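SusD-like carbohydrate binding protein BF1063 (Bacteroides fragilis NCTC 9343, PDB 3I4G) probably binds carbohydrate at the bacterial outer membrane, as a member of the SusD family of glycan-capturing lipoproteins. Local coordinates at residues N43-H51 against L128-Y139. Numbering follows the deposited sequence. Where two conformers were deposited one is given.
Sequences NPSDWWSYH and LRATQYFYLASY
Trp47 lies flat against Tyr135, and the tightest packing of the contact is here. Their rings form an offset stack, with 4.4 Å between the centroids of the Trp47 five-membered ring and the Tyr135 ring and 13° between the planes. Both side chains leave the backbone with CG opposite the carbonyl carbon (chi1 -60° in Trp47) and run in opposite directions, which lays each CB over the other's ring: Tyr135 CB sits 3.4 Å from the centroid of the Trp47 five-membered ring, and Trp47 CB covers the Tyr135 face, giving reciprocal CH-pi contacts. Phe134 CD2 covers the other face of Tyr135. Farther along the helix, Tyr139 CD2 reaches Trp47 CZ3 at 3.6 Å, though these near-parallel rings barely overlap.

Trp48 crosses Tyr135 at about a right angle and donates from NE1 to Tyr135 OH (2.9 Å, 153°), the acceptor lying close to the indole plane. Its benzo edge meets Leu128 CD2 and Thr131 CG2. The two tryptophans are central in a type I turn from Asp46 to Ser49, braced by an Asx turn, Trp48 N to Asp46 OD2; it sets the loop before helix 50-54 against helix 116-139 in the helical, TPR-like part of the SusD fold.

Packing is looser, though still buried, where Asp46 faces Gln132: OD1 and OE1 are 4.1 Å apart, and two waters bridge carboxylate and amide. One accepts from Gln132 NE2 at 2.8 Å and lies over the Trp48 face; the other donates to OE1. NE2 also donates to Thr131 OG1, nearly in the amide plane, so both ends of the amide are held and its flip is set. Arg98 forms a salt bridge with Asp46 OD1, and Ser95 OG bonds Trp47 NE1.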
loop_
_atom_site.group_PDB
_atom_site.type_symbol
_atom_site.label_atom_id
_atom_site.label_comp_id
_atom_site.label_asym_id
_atom_site.label_seq_id
_atom_site.Cartn_x
_atom_site.Cartn_y
_atom_site.Cartn_z
ATOM N N ASN A 43 -3.979 12.980 -7.472
ATOM C CA ASN A 43 -3.471 11.861 -8.220
ATOM C C ASN A 43 -2.137 11.492 -7.597
ATOM O O ASN A 43 -1.598 12.262 -6.791
ATOM C CB ASN A 43 -3.353 12.216 -9.709
ATOM C CG ASN A 43 -2.788 13.555 -9.929
ATOM O OD1 ASN A 43 -1.618 13.824 -9.612
ATOM N ND2 ASN A 43 -3.649 14.473 -10.402
ATOM N N PRO A 44 -1.581 10.332 -7.948
ATOM C CA PRO A 44 -0.301 9.955 -7.352
ATOM C C PRO A 44 0.833 10.889 -7.702
ATOM O O PRO A 44 0.916 11.320 -8.838
ATOM C CB PRO A 44 -0.026 8.575 -7.967
ATOM C CG PRO A 44 -1.379 8.031 -8.275
ATOM C CD PRO A 44 -2.128 9.249 -8.779
ATOM N N SER A 45 1.689 11.196 -6.742
ATOM C CA SER A 45 2.939 11.868 -7.010
ATOM C C SER A 45 4.117 10.921 -6.888
ATOM O O SER A 45 5.238 11.281 -7.247
ATOM C CB SER A 45 3.159 13.062 -6.080
ATOM O OG SER A 45 3.219 12.659 -4.743
ATOM N N ASP A 46 3.880 9.722 -6.370
ATOM C CA ASP A 46 4.906 8.710 -6.170
ATOM C C ASP A 46 4.239 7.406 -5.830
ATOM O O ASP A 46 3.116 7.419 -5.358
ATOM C CB ASP A 46 5.818 9.066 -5.002
ATOM C CG ASP A 46 7.030 8.194 -4.963
ATOM O OD1 ASP A 46 7.805 8.309 -5.932
ATOM O OD2 ASP A 46 7.199 7.382 -4.025
ATOM N N TRP A 47 4.921 6.277 -6.028
ATOM C CA TRP A 47 4.396 5.011 -5.572
ATOM C C TRP A 47 4.134 5.013 -4.068
ATOM O O TRP A 47 3.349 4.185 -3.592
ATOM C CB TRP A 47 5.383 3.876 -5.891
ATOM C CG TRP A 47 5.636 3.753 -7.370
ATOM C CD1 TRP A 47 6.731 4.189 -8.055
ATOM C CD2 TRP A 47 4.733 3.230 -8.354
ATOM N NE1 TRP A 47 6.570 3.945 -9.411
ATOM C CE2 TRP A 47 5.357 3.343 -9.603
ATOM C CE3 TRP A 47 3.488 2.595 -8.279
ATOM C CZ2 TRP A 47 4.757 2.892 -10.768
ATOM C CZ3 TRP A 47 2.914 2.120 -9.455
ATOM C CH2 TRP A 47 3.540 2.297 -10.666
ATOM N N TRP A 48 4.780 5.900 -3.312
ATOM C CA TRP A 48 4.641 5.930 -1.861
ATOM C C TRP A 48 3.852 7.118 -1.344
ATOM O O TRP A 48 3.738 7.273 -0.143
ATOM C CB TRP A 48 6.009 5.917 -1.183
ATOM C CG TRP A 48 6.835 4.727 -1.578
ATOM C CD1 TRP A 48 6.389 3.465 -1.807
ATOM C CD2 TRP A 48 8.264 4.680 -1.778
ATOM N NE1 TRP A 48 7.434 2.646 -2.128
ATOM C CE2 TRP A 48 8.591 3.368 -2.135
ATOM C CE3 TRP A 48 9.272 5.623 -1.717
ATOM C CZ2 TRP A 48 9.881 2.977 -2.422
ATOM C CZ3 TRP A 48 10.556 5.240 -2.002
ATOM C CH2 TRP A 48 10.856 3.941 -2.374
ATOM N N SER A 49 3.329 7.966 -2.227
ATOM C CA SER A 49 2.508 9.094 -1.788
ATOM C C SER A 49 1.147 8.576 -1.323
ATOM O O SER A 49 0.799 7.401 -1.533
ATOM C CB SER A 49 2.337 10.134 -2.885
ATOM O OG SER A 49 1.407 9.729 -3.888
ATOM N N TYR A 50 0.357 9.402 -0.668
ATOM C CA TYR A 50 -0.895 8.839 -0.127
ATOM C C TYR A 50 -1.824 8.374 -1.239
ATOM O O TYR A 50 -2.499 7.359 -1.091
ATOM C CB TYR A 50 -1.589 9.766 0.897
ATOM C CG TYR A 50 -2.303 10.994 0.416
ATOM C CD1 TYR A 50 -3.545 10.887 -0.177
ATOM C CD2 TYR A 50 -1.783 12.262 0.572
ATOM C CE1 TYR A 50 -4.235 11.988 -0.574
ATOM C CE2 TYR A 50 -2.494 13.375 0.149
ATOM C CZ TYR A 50 -3.697 13.236 -0.401
ATOM O OH TYR A 50 -4.356 14.389 -0.802
ATOM N N HIS A 51 -1.915 9.118 -2.328
ATOM C CA HIS A 51 -2.743 8.692 -3.449
ATOM C C HIS A 51 -2.044 7.595 -4.250
ATOM O O HIS A 51 -2.711 6.709 -4.819
ATOM C CB HIS A 51 -3.109 9.879 -4.343
ATOM C CG HIS A 51 -4.270 9.652 -5.272
ATOM N ND1 HIS A 51 -4.462 8.512 -6.017
ATOM C CD2 HIS A 51 -5.259 10.493 -5.617
ATOM C CE1 HIS A 51 -5.549 8.656 -6.764
ATOM N NE2 HIS A 51 -6.053 9.858 -6.541
ATOM N N LEU A 128 16.720 3.396 -4.461
ATOM C CA LEU A 128 15.621 4.232 -4.932
ATOM C C LEU A 128 15.329 3.993 -6.413
ATOM O O LEU A 128 14.163 3.840 -6.788
ATOM C CB LEU A 128 15.905 5.708 -4.656
ATOM C CG LEU A 128 15.882 6.091 -3.187
ATOM C CD1 LEU A 128 16.443 7.495 -2.993
ATOM C CD2 LEU A 128 14.441 5.987 -2.565
ATOM N N ARG A 129 16.359 3.913 -7.251
ATOM C CA ARG A 129 16.143 3.651 -8.663
ATOM C C ARG A 129 15.494 2.288 -8.866
ATOM O O ARG A 129 14.550 2.128 -9.665
ATOM C CB ARG A 129 17.486 3.728 -9.409
ATOM C CG ARG A 129 17.359 3.384 -10.886
ATOM C CD ARG A 129 18.689 3.523 -11.634
ATOM N NE ARG A 129 19.689 2.571 -11.183
ATOM C CZ ARG A 129 20.891 2.440 -11.740
ATOM N NH1 ARG A 129 21.245 3.191 -12.763
ATOM N NH2 ARG A 129 21.728 1.538 -11.284
ATOM N N ALA A 130 15.986 1.287 -8.161
ATOM C CA ALA A 130 15.438 -0.047 -8.312
ATOM C C ALA A 130 13.984 -0.168 -7.860
ATOM O O ALA A 130 13.222 -0.919 -8.485
ATOM C CB ALA A 130 16.290 -1.072 -7.594
ATOM N N THR A 131 13.593 0.579 -6.834
ATOM C CA THR A 131 12.197 0.548 -6.444
ATOM C C THR A 131 11.312 1.033 -7.583
ATOM O O THR A 131 10.230 0.512 -7.770
ATOM C CB THR A 131 11.837 1.347 -5.178
ATOM O OG1 THR A 131 12.064 2.749 -5.369
ATOM C CG2 THR A 131 12.544 0.825 -3.936
ATOM N N GLN A 132 11.755 1.995 -8.374
ATOM C CA GLN A 132 10.913 2.477 -9.469
ATOM C C GLN A 132 10.721 1.402 -10.507
ATOM O O GLN A 132 9.610 1.217 -10.988
ATOM C CB GLN A 132 11.525 3.740 -10.094
ATOM C CG GLN A 132 11.808 4.852 -9.094
ATOM C CD GLN A 132 10.593 5.247 -8.291
ATOM O OE1 GLN A 132 9.750 6.004 -8.764
ATOM N NE2 GLN A 132 10.506 4.752 -7.046
ATOM N N TYR A 133 11.791 0.692 -10.874
ATOM C CA TYR A 133 11.673 -0.401 -11.822
ATOM C C TYR A 133 10.822 -1.547 -11.238
ATOM O O TYR A 133 10.121 -2.202 -11.972
ATOM C CB TYR A 133 13.057 -0.878 -12.290
ATOM C CG TYR A 133 13.646 0.082 -13.276
ATOM C CD1 TYR A 133 13.081 0.219 -14.526
ATOM C CD2 TYR A 133 14.733 0.889 -12.950
ATOM C CE1 TYR A 133 13.583 1.116 -15.434
ATOM C CE2 TYR A 133 15.271 1.771 -13.876
ATOM C CZ TYR A 133 14.676 1.881 -15.104
ATOM O OH TYR A 133 15.157 2.790 -16.090
ATOM N N PHE A 134 10.886 -1.777 -9.926
ATOM C CA PHE A 134 10.074 -2.786 -9.275
ATOM C C PHE A 134 8.593 -2.502 -9.484
ATOM O O PHE A 134 7.839 -3.402 -9.872
ATOM C CB PHE A 134 10.430 -2.848 -7.765
ATOM C CG PHE A 134 9.413 -3.581 -6.943
ATOM C CD1 PHE A 134 9.437 -4.950 -6.823
ATOM C CD2 PHE A 134 8.395 -2.888 -6.318
ATOM C CE1 PHE A 134 8.483 -5.610 -6.124
ATOM C CE2 PHE A 134 7.428 -3.546 -5.594
ATOM C CZ PHE A 134 7.479 -4.915 -5.513
ATOM N N TYR A 135 8.178 -1.284 -9.245
ATOM C CA TYR A 135 6.782 -0.937 -9.463
ATOM C C TYR A 135 6.407 -0.878 -10.964
ATOM O O TYR A 135 5.366 -1.381 -11.356
ATOM C CB TYR A 135 6.430 0.369 -8.752
ATOM C CG TYR A 135 6.458 0.306 -7.257
ATOM C CD1 TYR A 135 5.469 -0.376 -6.567
ATOM C CD2 TYR A 135 7.424 0.956 -6.519
ATOM C CE1 TYR A 135 5.501 -0.446 -5.186
ATOM C CE2 TYR A 135 7.466 0.885 -5.155
ATOM C CZ TYR A 135 6.496 0.168 -4.499
ATOM O OH TYR A 135 6.514 0.114 -3.125
ATOM N N LEU A 136 7.264 -0.311 -11.808
ATOM C CA LEU A 136 6.992 -0.367 -13.247
ATOM C C LEU A 136 6.809 -1.791 -13.736
ATOM O O LEU A 136 5.900 -2.100 -14.512
ATOM C CB LEU A 136 8.096 0.326 -14.018
ATOM C CG LEU A 136 8.213 1.840 -13.881
ATOM C CD1 LEU A 136 9.536 2.277 -14.455
ATOM C CD2 LEU A 136 7.052 2.526 -14.566
ATOM N N ALA A 137 7.712 -2.668 -13.332
ATOM C CA ALA A 137 7.674 -4.086 -13.701
ATOM C C ALA A 137 6.455 -4.812 -13.127
ATOM O O ALA A 137 6.009 -5.781 -13.718
ATOM C CB ALA A 137 8.964 -4.820 -13.219
ATOM N N SER A 138 5.932 -4.349 -11.992
ATOM C CA SER A 138 4.745 -4.958 -11.437
ATOM C C SER A 138 3.503 -4.713 -12.286
ATOM O O SER A 138 2.622 -5.583 -12.372
ATOM C CB SER A 138 4.491 -4.418 -10.027
ATOM O OG SER A 138 5.507 -4.805 -9.105
ATOM N N TYR A 139 3.416 -3.549 -12.925
ATOM C CA TYR A 139 2.171 -3.126 -13.547
ATOM C C TYR A 139 2.251 -2.945 -15.057
ATOM O O TYR A 139 1.397 -3.473 -15.781
ATOM C CB TYR A 139 1.686 -1.843 -12.847
ATOM C CG TYR A 139 1.458 -2.032 -11.344
ATOM C CD1 TYR A 139 0.561 -2.983 -10.889
ATOM C CD2 TYR A 139 2.132 -1.283 -10.415
ATOM C CE1 TYR A 139 0.356 -3.165 -9.544
ATOM C CE2 TYR A 139 1.926 -1.444 -9.057
ATOM C CZ TYR A 139 1.021 -2.384 -8.643
ATOM O OH TYR A 139 0.747 -2.574 -7.287
HETATM O O HOH W 1 8.566 5.217 -5.046
HETATM O O HOH W 2 7.261 7.429 -8.434
#